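Local coordinates for hypothetical protein VC0802 (Vibrio cholerae, PDB 1ZVP) that is of unknown function but carries two ACT domains and may be involved in transport, at residues 90-102 against 115-129. Sequence-based numbering, arbitrary orientation.
Sequences AFATKLAEHGISA and VQKEKAQQALQALGE
The methyl of Ala126 sits against the place where the His98 ring meets the backbone of helix 90-96. Its CB lies 3.4 Å from His98 ND1 and also touches Lys94 O. The ring is tied back to its own helix: His98 ND1 donates to Lys94 O in the ring plane, the N-H pointing almost straight at the oxygen. This bond fixes the ring's rotation beside the methyl. The carboxylate of Glu129 comes from the opposite direction, its plane 58° from the ring's. Glu129 OE2 approaches His98 CE1 at 3.2 Å, but the angle to NE2 is too poor for a hydrogen bond.

Lys94 runs past Ala126 O, and its chain bends at the end (chi4 -81°) to bring NZ to Glu129 O at 2.7 Å. A water links the same NZ to Glu129 OE1, and Gln13 O is a further, weak acceptor.

On the apolar side Leu95 and Leu127 cross obliquely, with Leu95 CD1 3.6 Å from Leu127 CG. Leu127 CD2 also meets Phe91 CB, while the Phe91 ring turns from it toward the sheet. After the Schellman motif at Gly99, Ile100 splits its branches. CD1 lies over the backbone joining Gln122 and Ala123, while CG2 meets Val115 CG1 at 3.9 Å. The extended Lys119 chain brings NZ to Gly99 O in a weak bond, and a water joins that NZ to Ser101 N.

The axes of segments 90-96 and 120-127 approach to 8.7 Å, with 125° between their N-to-C directions. They form the helical layer of a ferredoxin-like ACT domain, packed on its four-stranded antiparallel sheet. Phe91 and Leu95 rest on Ile113 of strand 111-116, and Ala123 on Ile74 of strand 71-76. Helix 3-11 flanks Lys94 through Leu11, and Thr88 of the second subunit packs on Ala92.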
loop_
_atom_site.group_PDB
_atom_site.type_symbol
_atom_site.label_atom_id
_atom_site.label_comp_id
_atom_site.label_asym_id
_atom_site.label_seq_id
_atom_site.Cartn_x
_atom_site.Cartn_y
_atom_site.Cartn_z
ATOM N N ALA D 90 -0.644 3.362 12.656
ATOM C CA ALA D 90 0.430 2.985 13.594
ATOM C C ALA D 90 1.795 2.882 12.935
ATOM O O ALA D 90 2.713 3.590 13.336
ATOM C CB ALA D 90 0.091 1.689 14.324
ATOM N N PHE D 91 1.931 2.024 11.921
ATOM C CA PHE D 91 3.229 1.868 11.261
ATOM C C PHE D 91 3.688 3.083 10.459
ATOM O O PHE D 91 4.871 3.434 10.506
ATOM C CB PHE D 91 3.405 0.526 10.513
ATOM C CG PHE D 91 2.623 0.381 9.241
ATOM C CD1 PHE D 91 1.547 -0.492 9.177
ATOM C CD2 PHE D 91 3.001 1.043 8.080
ATOM C CE1 PHE D 91 0.833 -0.665 7.987
ATOM C CE2 PHE D 91 2.294 0.882 6.901
ATOM C CZ PHE D 91 1.215 0.020 6.851
ATOM N N ALA D 92 2.751 3.730 9.760
ATOM C CA ALA D 92 3.020 4.958 9.030
ATOM C C ALA D 92 3.498 6.080 9.950
ATOM O O ALA D 92 4.413 6.831 9.589
ATOM C CB ALA D 92 1.798 5.386 8.241
ATOM N N THR D 93 2.880 6.192 11.128
ATOM C CA THR D 93 3.290 7.154 12.159
ATOM C C THR D 93 4.684 6.881 12.727
ATOM O O THR D 93 5.461 7.824 12.912
ATOM C CB THR D 93 2.277 7.219 13.327
ATOM O OG1 THR D 93 1.025 7.661 12.829
ATOM C CG2 THR D 93 2.725 8.194 14.407
ATOM N N LYS D 94 4.988 5.614 13.024
ATOM C CA LYS D 94 6.294 5.239 13.556
ATOM C C LYS D 94 7.418 5.616 12.593
ATOM O O LYS D 94 8.490 6.061 13.017
ATOM C CB LYS D 94 6.364 3.742 13.802
ATOM C CG LYS D 94 5.565 3.250 14.956
ATOM C CD LYS D 94 5.513 1.741 14.891
ATOM C CE LYS D 94 5.091 1.165 16.198
ATOM N NZ LYS D 94 6.214 1.082 17.161
ATOM N N LEU D 95 7.168 5.402 11.302
ATOM C CA LEU D 95 8.100 5.762 10.243
ATOM C C LEU D 95 8.237 7.281 10.068
ATOM O O LEU D 95 9.350 7.782 9.958
ATOM C CB LEU D 95 7.668 5.109 8.928
ATOM C CG LEU D 95 8.313 3.870 8.311
ATOM C CD1 LEU D 95 9.271 3.173 9.235
ATOM C CD2 LEU D 95 7.240 2.922 7.841
ATOM N N ALA D 96 7.115 8.002 10.035
ATOM C CA ALA D 96 7.127 9.453 9.884
ATOM C C ALA D 96 7.851 10.154 11.026
ATOM O O ALA D 96 8.528 11.150 10.806
ATOM C CB ALA D 96 5.707 9.995 9.737
ATOM N N GLU D 97 7.716 9.631 12.241
ATOM C CA GLU D 97 8.412 10.174 13.403
ATOM C C GLU D 97 9.927 10.189 13.264
ATOM O O GLU D 97 10.610 10.933 13.969
ATOM C CB GLU D 97 8.063 9.380 14.655
ATOM C CG GLU D 97 6.795 9.811 15.320
ATOM C CD GLU D 97 6.518 9.006 16.571
ATOM O OE1 GLU D 97 7.047 9.365 17.650
ATOM O OE2 GLU D 97 5.761 8.011 16.470
ATOM N N HIS D 98 10.453 9.341 12.384
ATOM C CA HIS D 98 11.889 9.294 12.115
ATOM C C HIS D 98 12.281 9.845 10.748
ATOM O O HIS D 98 13.419 9.678 10.309
ATOM C CB HIS D 98 12.410 7.881 12.316
ATOM C CG HIS D 98 12.330 7.437 13.734
ATOM N ND1 HIS D 98 11.206 6.841 14.263
ATOM C CD2 HIS D 98 13.209 7.553 14.753
ATOM C CE1 HIS D 98 11.409 6.580 15.539
ATOM N NE2 HIS D 98 12.617 7.002 15.861
ATOM N N GLY D 99 11.334 10.521 10.100
ATOM C CA GLY D 99 11.564 11.169 8.825
ATOM C C GLY D 99 11.715 10.207 7.674
ATOM O O GLY D 99 12.447 10.489 6.730
ATOM N N ILE D 100 11.012 9.078 7.755
ATOM C CA ILE D 100 11.065 8.021 6.742
ATOM C C ILE D 100 9.757 7.926 5.948
ATOM O O ILE D 100 8.681 7.695 6.512
ATOM C CB ILE D 100 11.413 6.650 7.373
ATOM C CG1 ILE D 100 12.753 6.729 8.100
ATOM C CG2 ILE D 100 11.435 5.555 6.307
ATOM C CD1 ILE D 100 12.959 5.693 9.152
ATOM N N SER D 101 9.845 8.122 4.635
ATOM C CA SER D 101 8.691 7.922 3.778
ATOM C C SER D 101 8.516 6.463 3.386
ATOM O O SER D 101 9.476 5.760 3.082
ATOM C CB SER D 101 8.732 8.826 2.558
ATOM O OG SER D 101 7.860 9.928 2.756
ATOM N N ALA D 102 7.271 6.013 3.421
ATOM C CA ALA D 102 6.937 4.625 3.169
ATOM C C ALA D 102 6.050 4.477 1.940
ATOM O O ALA D 102 5.063 5.210 1.776
ATOM C CB ALA D 102 6.228 4.045 4.390
ATOM N N VAL D 115 10.923 1.194 1.752
ATOM C CA VAL D 115 11.598 2.414 2.176
ATOM C C VAL D 115 12.882 2.579 1.358
ATOM O O VAL D 115 13.390 1.610 0.799
ATOM C CB VAL D 115 11.921 2.418 3.706
ATOM C CG1 VAL D 115 10.643 2.218 4.527
ATOM C CG2 VAL D 115 12.973 1.370 4.055
ATOM N N GLN D 116 13.390 3.806 1.271
ATOM C CA GLN D 116 14.683 4.068 0.651
ATOM C C GLN D 116 15.708 3.139 1.238
ATOM O O GLN D 116 15.728 2.925 2.449
ATOM C CB GLN D 116 15.117 5.499 0.910
ATOM C CG GLN D 116 14.357 6.525 0.114
ATOM C CD GLN D 116 14.647 7.938 0.587
ATOM O OE1 GLN D 116 14.007 8.892 0.148
ATOM N NE2 GLN D 116 15.614 8.078 1.490
ATOM N N LYS D 117 16.562 2.595 0.377
ATOM C CA LYS D 117 17.536 1.593 0.777
ATOM C C LYS D 117 18.437 2.071 1.920
ATOM O O LYS D 117 18.739 1.299 2.843
ATOM C CB LYS D 117 18.371 1.150 -0.425
ATOM C CG LYS D 117 19.213 -0.073 -0.123
ATOM C CD LYS D 117 20.340 -0.256 -1.100
ATOM C CE LYS D 117 21.219 -1.403 -0.647
ATOM N NZ LYS D 117 22.212 -1.750 -1.689
ATOM N N GLU D 118 18.849 3.342 1.858
ATOM C CA GLU D 118 19.744 3.931 2.869
ATOM C C GLU D 118 19.108 4.024 4.254
ATOM O O GLU D 118 19.807 4.060 5.261
ATOM C CB GLU D 118 20.270 5.307 2.426
ATOM C CG GLU D 118 21.559 5.230 1.569
ATOM C CD GLU D 118 22.638 6.285 1.945
ATOM O OE1 GLU D 118 22.565 7.449 1.450
ATOM O OE2 GLU D 118 23.569 5.933 2.721
ATOM N N LYS D 119 17.781 4.033 4.287
ATOM C CA LYS D 119 17.025 4.175 5.518
ATOM C C LYS D 119 16.464 2.856 6.053
ATOM O O LYS D 119 15.648 2.858 6.969
ATOM C CB LYS D 119 15.923 5.214 5.316
ATOM C CG LYS D 119 16.449 6.630 5.412
ATOM C CD LYS D 119 15.444 7.619 4.901
ATOM C CE LYS D 119 15.915 9.042 5.157
ATOM N NZ LYS D 119 14.989 10.026 4.528
ATOM N N ALA D 120 16.931 1.740 5.501
ATOM C CA ALA D 120 16.425 0.407 5.846
ATOM C C ALA D 120 16.644 -0.012 7.308
ATOM O O ALA D 120 15.735 -0.555 7.947
ATOM C CB ALA D 120 16.997 -0.633 4.902
ATOM N N GLN D 121 17.838 0.224 7.843
ATOM C CA GLN D 121 18.082 -0.114 9.239
ATOM C C GLN D 121 17.311 0.803 10.195
ATOM O O GLN D 121 16.806 0.334 11.214
ATOM C CB GLN D 121 19.577 -0.156 9.564
ATOM C CG GLN D 121 20.339 -1.260 8.838
ATOM C CD GLN D 121 19.838 -2.650 9.172
ATOM O OE1 GLN D 121 19.549 -2.951 10.329
ATOM N NE2 GLN D 121 19.738 -3.508 8.162
ATOM N N GLN D 122 17.191 2.087 9.848
ATOM C CA GLN D 122 16.425 3.041 10.661
ATOM C C GLN D 122 14.938 2.739 10.671
ATOM O O GLN D 122 14.273 2.972 11.681
ATOM C CB GLN D 122 16.626 4.488 10.215
ATOM C CG GLN D 122 18.024 5.025 10.411
ATOM C CD GLN D 122 18.813 5.078 9.102
ATOM O OE1 GLN D 122 19.055 6.172 8.561
ATOM N NE2 GLN D 122 19.197 3.896 8.572
ATOM N N ALA D 123 14.425 2.246 9.543
ATOM C CA ALA D 123 13.031 1.840 9.431
ATOM C C ALA D 123 12.717 0.630 10.311
ATOM O O ALA D 123 11.694 0.607 10.977
ATOM C CB ALA D 123 12.668 1.580 7.978
ATOM N N LEU D 124 13.606 -0.366 10.307
ATOM C CA LEU D 124 13.559 -1.479 11.259
ATOM C C LEU D 124 13.482 -1.026 12.708
ATOM O O LEU D 124 12.661 -1.526 13.476
ATOM C CB LEU D 124 14.779 -2.385 11.101
ATOM C CG LEU D 124 14.806 -3.346 9.921
ATOM C CD1 LEU D 124 16.067 -4.204 9.996
ATOM C CD2 LEU D 124 13.539 -4.212 9.872
ATOM N N GLN D 125 14.357 -0.094 13.074
ATOM C CA GLN D 125 14.382 0.489 14.410
ATOM C C GLN D 125 13.070 1.183 14.775
ATOM O O GLN D 125 12.503 0.898 15.823
ATOM C CB GLN D 125 15.551 1.467 14.540
ATOM C CG GLN D 125 16.911 0.805 14.731
ATOM C CD GLN D 125 18.087 1.726 14.337
ATOM O OE1 GLN D 125 19.114 1.256 13.820
ATOM N NE2 GLN D 125 17.932 3.041 14.569
ATOM N N ALA D 126 12.603 2.090 13.919
ATOM C CA ALA D 126 11.319 2.758 14.103
ATOM C C ALA D 126 10.164 1.758 14.255
ATOM O O ALA D 126 9.381 1.842 15.202
ATOM C CB ALA D 126 11.057 3.710 12.963
ATOM N N LEU D 127 10.088 0.794 13.343
ATOM C CA LEU D 127 8.982 -0.161 13.296
ATOM C C LEU D 127 8.982 -1.166 14.435
ATOM O O LEU D 127 7.935 -1.697 14.790
ATOM C CB LEU D 127 8.973 -0.900 11.956
ATOM C CG LEU D 127 8.577 -0.060 10.746
ATOM C CD1 LEU D 127 8.873 -0.791 9.436
ATOM C CD2 LEU D 127 7.121 0.351 10.841
ATOM N N GLY D 128 10.158 -1.420 15.001
ATOM C CA GLY D 128 10.318 -2.419 16.057
ATOM C C GLY D 128 10.171 -1.891 17.470
ATOM O O GLY D 128 10.370 -2.640 18.429
ATOM N N GLU D 129 9.827 -0.609 17.603
ATOM C CA GLU D 129 9.673 0.043 18.914
ATOM C C GLU D 129 8.418 -0.431 19.652
ATOM O O GLU D 129 7.328 -0.483 19.063
ATOM C CB GLU D 129 9.590 1.565 18.762
ATOM C CG GLU D 129 10.898 2.272 18.493
ATOM C CD GLU D 129 10.699 3.714 18.017
ATOM O OE1 GLU D 129 9.538 4.135 17.753
ATOM O OE2 GLU D 129 11.722 4.427 17.891
HETATM O O HOH W 1 6.939 3.397 18.010
HETATM O O HOH W 2 12.155 6.191 2.563
HETATM O O HOH W 3 12.384 8.924 3.253
#